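Local coordinates for iron-regulated outer membrane protein (PDB 4B7O) that probably takes up iron, as a TonB-dependent transporter, across the outer membrane of Neisseria meningitidis, at residues D118-Y132 against S508-H520. Sequence-based numbering, arbitrary orientation.
Sequences DIKVDNAYSDSQILY and SRSPRLYDALQTH
Ala-516 and Leu-517 open a short 3-10 turn with their amides turned toward the plug loop: Ala-516 N donates to Gln-129 O (2.9 Å) and Leu-517 N to Ile-130 O (3.1 Å). Small Ala-516 suits this approach, its CB 3.4 Å from Gln-129 O. Asp-515, just before the turn, reaches back to the plug, and its two oxygens let it face two partners at once. OD2 lies at the edge of the Tyr-132 ring, in plane, 3.1 Å from CD1, and takes a weak, bent bond from Tyr-132 N (125°); OD1 faces Gln-129 NE2 at 2.9 Å, the amide and carboxylate planes 75° apart. Beside this polar cluster, Leu-131 CD1 packs on the aliphatic CG of Gln-518.

At the other end the long arm of Arg-509, extended from a CG anti to the backbone N (chi1 -152°), spans to Asp-118 and grips it end-on: NH2 meets OD1 at 2.7 Å and NH1 meets OD2 at 3.0 Å, each on the syn side but tilted out of the carboxylate plane. Asp-127 OD2 lies above one face of the Arg-509 guanidinium, offset toward its rim, where no N-H points at it, and is salt-bridged instead to Lys-442; Arg-512, with CD against that oxygen, pairs with Glu-535. The contact thus joins the plug to the end of barrel strand 498-509 and the loop that follows it. The paired N-H groups of Arg-509 would favour the ionised carboxylate of buried Asp-118.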
ATOM      1  N   ASP A 118       4.374  -3.034  -0.777  1.00 36.03           N
ATOM      2  CA  ASP A 118       3.996  -2.248  -1.940  1.00 35.52           C
ATOM      3  C   ASP A 118       2.506  -2.106  -1.995  1.00 37.21           C
ATOM      4  O   ASP A 118       1.804  -2.819  -1.293  1.00 37.19           O
ATOM      5  CB  ASP A 118       4.529  -2.903  -3.194  1.00 37.42           C
ATOM      6  CG  ASP A 118       6.061  -2.942  -3.209  1.00 43.15           C
ATOM      7  OD1 ASP A 118       6.727  -1.953  -2.762  1.00 38.37           O
ATOM      8  OD2 ASP A 118       6.601  -3.981  -3.608  1.00 42.93           O
ATOM      9  N   ILE A 119       2.030  -1.177  -2.813  1.00 34.85           N
ATOM     10  CA  ILE A 119       0.646  -1.087  -3.150  1.00 34.82           C
ATOM     11  C   ILE A 119       0.653  -1.210  -4.623  1.00 35.54           C
ATOM     12  O   ILE A 119       1.238  -0.383  -5.287  1.00 36.35           O
ATOM     13  CB  ILE A 119       0.052   0.308  -2.833  1.00 40.70           C
ATOM     14  CG1 ILE A 119       0.219   0.633  -1.349  1.00 40.03           C
ATOM     15  CG2 ILE A 119      -1.428   0.347  -3.219  1.00 33.51           C
ATOM     16  CD1 ILE A 119      -0.697   1.760  -0.956  1.00 43.52           C
ATOM     17  N   LYS A 120       0.016  -2.237  -5.158  1.00 36.61           N
ATOM     18  CA  LYS A 120       0.182  -2.505  -6.563  1.00 38.35           C
ATOM     19  C   LYS A 120      -1.130  -2.213  -7.188  1.00 40.98           C
ATOM     20  O   LYS A 120      -2.179  -2.727  -6.726  1.00 44.20           O
ATOM     21  CB  LYS A 120       0.531  -3.976  -6.800  1.00 37.65           C
ATOM     22  CG  LYS A 120       1.716  -4.463  -5.982  1.00 36.09           C
ATOM     23  CD  LYS A 120       2.236  -5.776  -6.596  1.00 34.12           C
ATOM     24  CE  LYS A 120       3.355  -6.350  -5.747  1.00 38.82           C
ATOM     25  NZ  LYS A 120       4.209  -7.384  -6.428  1.00 43.43           N
ATOM     26  N   VAL A 121      -1.120  -1.397  -8.233  1.00 34.61           N
ATOM     27  CA  VAL A 121      -2.368  -1.220  -8.924  1.00 38.03           C
ATOM     28  C   VAL A 121      -2.156  -1.504 -10.357  1.00 38.15           C
ATOM     29  O   VAL A 121      -1.224  -0.980 -10.941  1.00 41.76           O
ATOM     30  CB  VAL A 121      -3.129   0.131  -8.608  1.00 41.10           C
ATOM     31  CG1 VAL A 121      -2.412   0.983  -7.559  1.00 33.07           C
ATOM     32  CG2 VAL A 121      -3.543   0.899  -9.869  1.00 37.32           C
ATOM     33  N   ASP A 122      -3.017  -2.355 -10.907  1.00 37.61           N
ATOM     34  CA  ASP A 122      -2.806  -2.987 -12.206  1.00 37.36           C
ATOM     35  C   ASP A 122      -1.397  -3.546 -12.444  1.00 39.64           C
ATOM     36  O   ASP A 122      -0.894  -3.555 -13.574  1.00 36.74           O
ATOM     37  CB  ASP A 122      -3.225  -2.034 -13.295  1.00 40.00           C
ATOM     38  CG  ASP A 122      -4.703  -1.743 -13.247  1.00 46.22           C
ATOM     39  OD1 ASP A 122      -5.489  -2.683 -12.969  1.00 49.61           O
ATOM     40  OD2 ASP A 122      -5.090  -0.587 -13.495  1.00 48.11           O
ATOM     41  N   ASN A 123      -0.772  -4.028 -11.372  1.00 35.18           N
ATOM     42  CA  ASN A 123       0.549  -4.579 -11.500  1.00 41.18           C
ATOM     43  C   ASN A 123       1.653  -3.545 -11.848  1.00 43.49           C
ATOM     44  O   ASN A 123       2.573  -3.845 -12.588  1.00 38.70           O
ATOM     45  CB  ASN A 123       0.569  -5.721 -12.537  1.00 42.48           C
ATOM     46  CG  ASN A 123       1.624  -6.772 -12.193  1.00 44.38           C
ATOM     47  OD1 ASN A 123       1.903  -7.007 -11.016  1.00 41.14           O
ATOM     48  ND2 ASN A 123       2.225  -7.386 -13.209  1.00 39.89           N
ATOM     49  N   ALA A 124       1.533  -2.329 -11.322  1.00 40.81           N
ATOM     50  CA  ALA A 124       2.571  -1.347 -11.422  1.00 36.04           C
ATOM     51  C   ALA A 124       2.734  -0.712 -10.068  1.00 33.24           C
ATOM     52  O   ALA A 124       1.769  -0.335  -9.443  1.00 37.31           O
ATOM     53  CB  ALA A 124       2.190  -0.301 -12.447  1.00 35.09           C
ATOM     54  N   TYR A 125       3.974  -0.536  -9.640  1.00 31.65           N
ATOM     55  CA  TYR A 125       4.230  -0.016  -8.332  1.00 31.10           C
ATOM     56  C   TYR A 125       5.698   0.403  -8.281  1.00 32.46           C
ATOM     57  O   TYR A 125       6.552  -0.115  -8.977  1.00 37.55           O
ATOM     58  CB  TYR A 125       3.974  -1.126  -7.284  1.00 34.32           C
ATOM     59  CG  TYR A 125       4.691  -2.477  -7.602  1.00 30.87           C
ATOM     60  CD1 TYR A 125       4.089  -3.438  -8.399  1.00 32.40           C
ATOM     61  CD2 TYR A 125       5.938  -2.765  -7.092  1.00 33.31           C
ATOM     62  CE1 TYR A 125       4.724  -4.645  -8.711  1.00 34.03           C
ATOM     63  CE2 TYR A 125       6.569  -3.974  -7.371  1.00 36.54           C
ATOM     64  CZ  TYR A 125       5.943  -4.900  -8.184  1.00 35.69           C
ATOM     65  OH  TYR A 125       6.557  -6.083  -8.455  1.00 44.44           O
ATOM     66  N   SER A 126       5.999   1.265  -7.351  1.00 36.11           N
ATOM     67  CA  SER A 126       7.287   1.888  -7.264  1.00 37.29           C
ATOM     68  C   SER A 126       7.616   1.782  -5.804  1.00 36.86           C
ATOM     69  O   SER A 126       6.728   1.668  -4.989  1.00 40.50           O
ATOM     70  CB  SER A 126       7.095   3.372  -7.630  1.00 36.40           C
ATOM     71  OG  SER A 126       8.094   4.167  -7.084  1.00 41.78           O
ATOM     72  N   ASP A 127       8.889   1.830  -5.457  1.00 40.07           N
ATOM     73  CA  ASP A 127       9.222   1.655  -4.077  1.00 39.95           C
ATOM     74  C   ASP A 127       9.905   2.866  -3.498  1.00 39.42           C
ATOM     75  O   ASP A 127      10.243   2.899  -2.306  1.00 43.95           O
ATOM     76  CB  ASP A 127      10.012   0.344  -3.888  1.00 46.66           C
ATOM     77  CG  ASP A 127      11.406   0.393  -4.466  1.00 52.45           C
ATOM     78  OD1 ASP A 127      11.649   1.184  -5.402  1.00 51.39           O
ATOM     79  OD2 ASP A 127      12.248  -0.398  -3.986  1.00 57.43           O
ATOM     80  N   SER A 128      10.055   3.893  -4.320  1.00 39.10           N
ATOM     81  CA  SER A 128      10.615   5.156  -3.816  1.00 45.36           C
ATOM     82  C   SER A 128       9.552   6.016  -3.148  1.00 43.60           C
ATOM     83  O   SER A 128       8.356   5.768  -3.283  1.00 47.10           O
ATOM     84  CB  SER A 128      11.357   5.925  -4.909  1.00 44.11           C
ATOM     85  OG  SER A 128      12.272   5.035  -5.565  1.00 52.98           O
ATOM     86  N   GLN A 129       9.997   6.971  -2.358  1.00 43.46           N
ATOM     87  CA  GLN A 129       9.064   7.847  -1.710  1.00 42.38           C
ATOM     88  C   GLN A 129       9.408   9.338  -1.910  1.00 42.45           C
ATOM     89  O   GLN A 129      10.526   9.682  -2.275  1.00 39.00           O
ATOM     90  CB  GLN A 129       9.059   7.505  -0.246  1.00 39.33           C
ATOM     91  CG  GLN A 129      10.289   7.983   0.469  1.00 42.57           C
ATOM     92  CD  GLN A 129      10.232   7.643   1.917  1.00 43.66           C
ATOM     93  OE1 GLN A 129       9.160   7.590   2.511  1.00 46.29           O
ATOM     94  NE2 GLN A 129      11.376   7.364   2.490  1.00 42.07           N
ATOM     95  N   ILE A 130       8.425  10.197  -1.656  1.00 41.62           N
ATOM     96  CA  ILE A 130       8.609  11.644  -1.497  1.00 41.94           C
ATOM     97  C   ILE A 130       9.405  12.112  -0.236  1.00 38.79           C
ATOM     98  O   ILE A 130      10.376  12.801  -0.375  1.00 45.98           O
ATOM     99  CB  ILE A 130       7.243  12.360  -1.623  1.00 40.88           C
ATOM    100  CG1 ILE A 130       6.691  12.107  -3.036  1.00 38.61           C
ATOM    101  CG2 ILE A 130       7.387  13.868  -1.375  1.00 41.53           C
ATOM    102  CD1 ILE A 130       5.221  12.383  -3.131  1.00 40.15           C
ATOM    103  N   LEU A 131       8.999  11.775   0.980  1.00 40.82           N
ATOM    104  CA  LEU A 131       9.732  12.211   2.187  1.00 39.99           C
ATOM    105  C   LEU A 131       9.277  11.402   3.369  1.00 43.12           C
ATOM    106  O   LEU A 131       8.125  10.987   3.443  1.00 43.58           O
ATOM    107  CB  LEU A 131       9.513  13.690   2.494  1.00 41.99           C
ATOM    108  CG  LEU A 131      10.242  14.502   3.603  1.00 41.37           C
ATOM    109  CD1 LEU A 131      11.604  14.973   3.131  1.00 40.19           C
ATOM    110  CD2 LEU A 131       9.406  15.707   4.030  1.00 37.49           C
ATOM    111  N   TYR A 132      10.166  11.209   4.330  1.00 43.12           N
ATOM    112  CA  TYR A 132       9.925  10.172   5.321  1.00 44.09           C
ATOM    113  C   TYR A 132       8.874  10.632   6.319  1.00 45.44           C
ATOM    114  O   TYR A 132       8.365   9.821   7.120  1.00 48.60           O
ATOM    115  CB  TYR A 132      11.246   9.671   5.993  1.00 45.19           C
ATOM    116  CG  TYR A 132      11.868  10.698   6.898  1.00 45.92           C
ATOM    117  CD1 TYR A 132      12.692  11.735   6.378  1.00 47.65           C
ATOM    118  CD2 TYR A 132      11.590  10.694   8.266  1.00 47.99           C
ATOM    119  CE1 TYR A 132      13.235  12.703   7.214  1.00 45.83           C
ATOM    120  CE2 TYR A 132      12.139  11.654   9.114  1.00 52.01           C
ATOM    121  CZ  TYR A 132      12.956  12.650   8.586  1.00 48.52           C
ATOM    122  OH  TYR A 132      13.443  13.605   9.444  1.00 56.92           O
ATOM    123  N   SER A 508      14.159 -10.972  -2.340  1.00 35.90           N
ATOM    124  CA  SER A 508      15.049  -9.827  -2.059  1.00 38.52           C
ATOM    125  C   SER A 508      14.435  -8.511  -2.490  1.00 35.99           C
ATOM    126  O   SER A 508      13.650  -8.459  -3.428  1.00 40.88           O
ATOM    127  CB  SER A 508      16.438  -9.989  -2.679  1.00 31.72           C
ATOM    128  OG  SER A 508      16.280 -10.460  -4.006  1.00 36.95           O
ATOM    129  N   ARG A 509      14.810  -7.461  -1.791  1.00 36.37           N
ATOM    130  CA  ARG A 509      14.426  -6.115  -2.143  1.00 38.95           C
ATOM    131  C   ARG A 509      15.675  -5.235  -2.197  1.00 39.53           C
ATOM    132  O   ARG A 509      16.439  -5.198  -1.243  1.00 35.81           O
ATOM    133  CB  ARG A 509      13.509  -5.597  -1.082  1.00 36.25           C
ATOM    134  CG  ARG A 509      12.533  -4.552  -1.562  1.00 40.92           C
ATOM    135  CD  ARG A 509      11.416  -4.474  -0.541  1.00 40.67           C
ATOM    136  NE  ARG A 509      10.692  -3.229  -0.609  1.00 40.01           N
ATOM    137  CZ  ARG A 509       9.664  -3.039  -1.396  1.00 39.29           C
ATOM    138  NH1 ARG A 509       9.231  -4.027  -2.153  1.00 37.75           N
ATOM    139  NH2 ARG A 509       9.050  -1.865  -1.395  1.00 41.46           N
ATOM    140  N   SER A 510      15.871  -4.567  -3.333  1.00 40.90           N
ATOM    141  CA  SER A 510      16.944  -3.569  -3.543  1.00 39.10           C
ATOM    142  C   SER A 510      16.792  -2.323  -2.728  1.00 36.84           C
ATOM    143  O   SER A 510      15.682  -1.911  -2.420  1.00 39.47           O
ATOM    144  CB  SER A 510      16.932  -3.127  -5.013  1.00 52.20           C
ATOM    145  OG  SER A 510      15.634  -2.713  -5.440  1.00 45.32           O
ATOM    146  N   PRO A 511      17.915  -1.692  -2.363  1.00 41.41           N
ATOM    147  CA  PRO A 511      17.891  -0.498  -1.495  1.00 37.69           C
ATOM    148  C   PRO A 511      16.984   0.530  -2.107  1.00 38.61           C
ATOM    149  O   PRO A 511      16.964   0.649  -3.328  1.00 37.67           O
ATOM    150  CB  PRO A 511      19.313   0.032  -1.592  1.00 38.05           C
ATOM    151  CG  PRO A 511      20.139  -1.043  -2.219  1.00 34.78           C
ATOM    152  CD  PRO A 511      19.280  -2.198  -2.565  1.00 38.80           C
ATOM    153  N   ARG A 512      16.210   1.234  -1.301  1.00 41.17           N
ATOM    154  CA  ARG A 512      15.399   2.333  -1.845  1.00 44.82           C
ATOM    155  C   ARG A 512      16.241   3.580  -2.040  1.00 43.24           C
ATOM    156  O   ARG A 512      17.118   3.874  -1.232  1.00 45.40           O
ATOM    157  CB  ARG A 512      14.226   2.672  -0.951  1.00 43.06           C
ATOM    158  CG  ARG A 512      13.689   1.490  -0.163  1.00 51.90           C
ATOM    159  CD  ARG A 512      13.189   0.290  -0.972  1.00 49.08           C
ATOM    160  NE  ARG A 512      12.675  -0.686   0.022  1.00 51.76           N
ATOM    161  CZ  ARG A 512      13.415  -1.552   0.735  1.00 56.41           C
ATOM    162  NH1 ARG A 512      14.733  -1.699   0.539  1.00 55.15           N
ATOM    163  NH2 ARG A 512      12.819  -2.319   1.636  1.00 56.56           N
ATOM    164  N   LEU A 513      15.993   4.300  -3.125  1.00 41.77           N
ATOM    165  CA  LEU A 513      16.585   5.642  -3.299  1.00 40.90           C
ATOM    166  C   LEU A 513      16.130   6.549  -2.166  1.00 40.78           C
ATOM    167  O   LEU A 513      15.044   6.399  -1.633  1.00 42.40           O
ATOM    168  CB  LEU A 513      16.167   6.223  -4.640  1.00 34.37           C
ATOM    169  CG  LEU A 513      16.421   5.326  -5.861  1.00 36.12           C
ATOM    170  CD1 LEU A 513      15.581   5.704  -7.068  1.00 33.05           C
ATOM    171  CD2 LEU A 513      17.895   5.284  -6.260  1.00 41.47           C
ATOM    172  N   TYR A 514      16.987   7.465  -1.762  1.00 38.42           N
ATOM    173  CA  TYR A 514      16.680   8.430  -0.664  1.00 42.03           C
ATOM    174  C   TYR A 514      15.461   9.319  -1.000  1.00 36.52           C
ATOM    175  O   TYR A 514      15.007   9.354  -2.159  1.00 37.25           O
ATOM    176  CB  TYR A 514      17.944   9.284  -0.409  1.00 42.08           C
ATOM    177  CG  TYR A 514      18.037  10.050   0.893  1.00 48.24           C
ATOM    178  CD1 TYR A 514      18.179   9.391   2.130  1.00 43.40           C
ATOM    179  CD2 TYR A 514      18.041  11.466   0.886  1.00 43.70           C
ATOM    180  CE1 TYR A 514      18.296  10.120   3.326  1.00 39.61           C
ATOM    181  CE2 TYR A 514      18.139  12.178   2.065  1.00 39.27           C
ATOM    182  CZ  TYR A 514      18.269  11.531   3.265  1.00 42.08           C
ATOM    183  OH  TYR A 514      18.371  12.328   4.397  1.00 43.87           O
ATOM    184  N   ASP A 515      14.905   9.999  -0.012  1.00 38.31           N
ATOM    185  CA  ASP A 515      13.639  10.766  -0.246  1.00 41.92           C
ATOM    186  C   ASP A 515      13.752  11.656  -1.458  1.00 41.45           C
ATOM    187  O   ASP A 515      14.754  12.382  -1.627  1.00 42.17           O
ATOM    188  CB  ASP A 515      13.315  11.644   0.958  1.00 47.71           C
ATOM    189  CG  ASP A 515      13.086  10.840   2.210  1.00 52.38           C
ATOM    190  OD1 ASP A 515      13.247   9.592   2.094  1.00 55.72           O
ATOM    191  OD2 ASP A 515      12.751  11.442   3.280  1.00 44.21           O
ATOM    192  N   ALA A 516      12.756  11.590  -2.317  1.00 35.38           N
ATOM    193  CA  ALA A 516      12.771  12.343  -3.570  1.00 39.77           C
ATOM    194  C   ALA A 516      12.929  13.833  -3.299  1.00 43.88           C
ATOM    195  O   ALA A 516      13.661  14.518  -4.011  1.00 42.47           O
ATOM    196  CB  ALA A 516      11.474  12.112  -4.392  1.00 33.58           C
ATOM    197  N   LEU A 517      12.211  14.319  -2.287  1.00 42.23           N
ATOM    198  CA  LEU A 517      12.160  15.731  -1.983  1.00 44.41           C
ATOM    199  C   LEU A 517      13.485  16.274  -1.436  1.00 44.45           C
ATOM    200  O   LEU A 517      13.637  17.475  -1.261  1.00 42.05           O
ATOM    201  CB  LEU A 517      11.021  16.036  -1.017  1.00 41.60           C
ATOM    202  CG  LEU A 517      10.834  17.547  -0.865  1.00 45.85           C
ATOM    203  CD1 LEU A 517      10.635  18.307  -2.187  1.00 46.54           C
ATOM    204  CD2 LEU A 517       9.709  17.781   0.126  1.00 51.37           C
ATOM    205  N   GLN A 518      14.464  15.404  -1.221  1.00 41.76           N
ATOM    206  CA  GLN A 518      15.726  15.867  -0.672  1.00 41.78           C
ATOM    207  C   GLN A 518      16.812  15.559  -1.617  1.00 39.23           C
ATOM    208  O   GLN A 518      17.962  15.836  -1.338  1.00 43.54           O
ATOM    209  CB  GLN A 518      16.025  15.215   0.664  1.00 42.22           C
ATOM    210  CG  GLN A 518      15.040  15.556   1.740  1.00 42.69           C
ATOM    211  CD  GLN A 518      15.719  15.499   3.112  1.00 59.66           C
ATOM    212  OE1 GLN A 518      16.443  16.429   3.528  1.00 64.88           O
ATOM    213  NE2 GLN A 518      15.500  14.406   3.820  1.00 61.28           N
ATOM    214  N   THR A 519      16.456  15.038  -2.775  1.00 38.34           N
ATOM    215  CA  THR A 519      17.437  14.683  -3.777  1.00 40.24           C
ATOM    216  C   THR A 519      18.378  15.832  -4.249  1.00 47.83           C
ATOM    217  O   THR A 519      19.534  15.574  -4.630  1.00 43.18           O
ATOM    218  CB  THR A 519      16.732  14.045  -4.960  1.00 40.01           C
ATOM    219  OG1 THR A 519      16.013  12.889  -4.489  1.00 45.01           O
ATOM    220  CG2 THR A 519      17.742  13.630  -5.990  1.00 42.03           C
ATOM    221  N   HIS A 520      17.888  17.077  -4.209  1.00 46.89           N
ATOM    222  CA  HIS A 520      18.686  18.271  -4.562  1.00 50.37           C
ATOM    223  C   HIS A 520      19.992  18.399  -3.811  1.00 51.72           C
ATOM    224  O   HIS A 520      20.923  19.053  -4.291  1.00 49.55           O
ATOM    225  CB  HIS A 520      17.847  19.529  -4.340  1.00 48.51           C
ATOM    226  CG  HIS A 520      17.153  19.551  -3.010  1.00 42.64           C
ATOM    227  ND1 HIS A 520      17.819  19.728  -1.855  1.00 42.89           N
ATOM    228  CD2 HIS A 520      15.831  19.361  -2.677  1.00 42.80           C
ATOM    229  CE1 HIS A 520      16.967  19.681  -0.835  1.00 41.69           C
ATOM    230  NE2 HIS A 520      15.748  19.452  -1.335  1.00 42.76           N
TER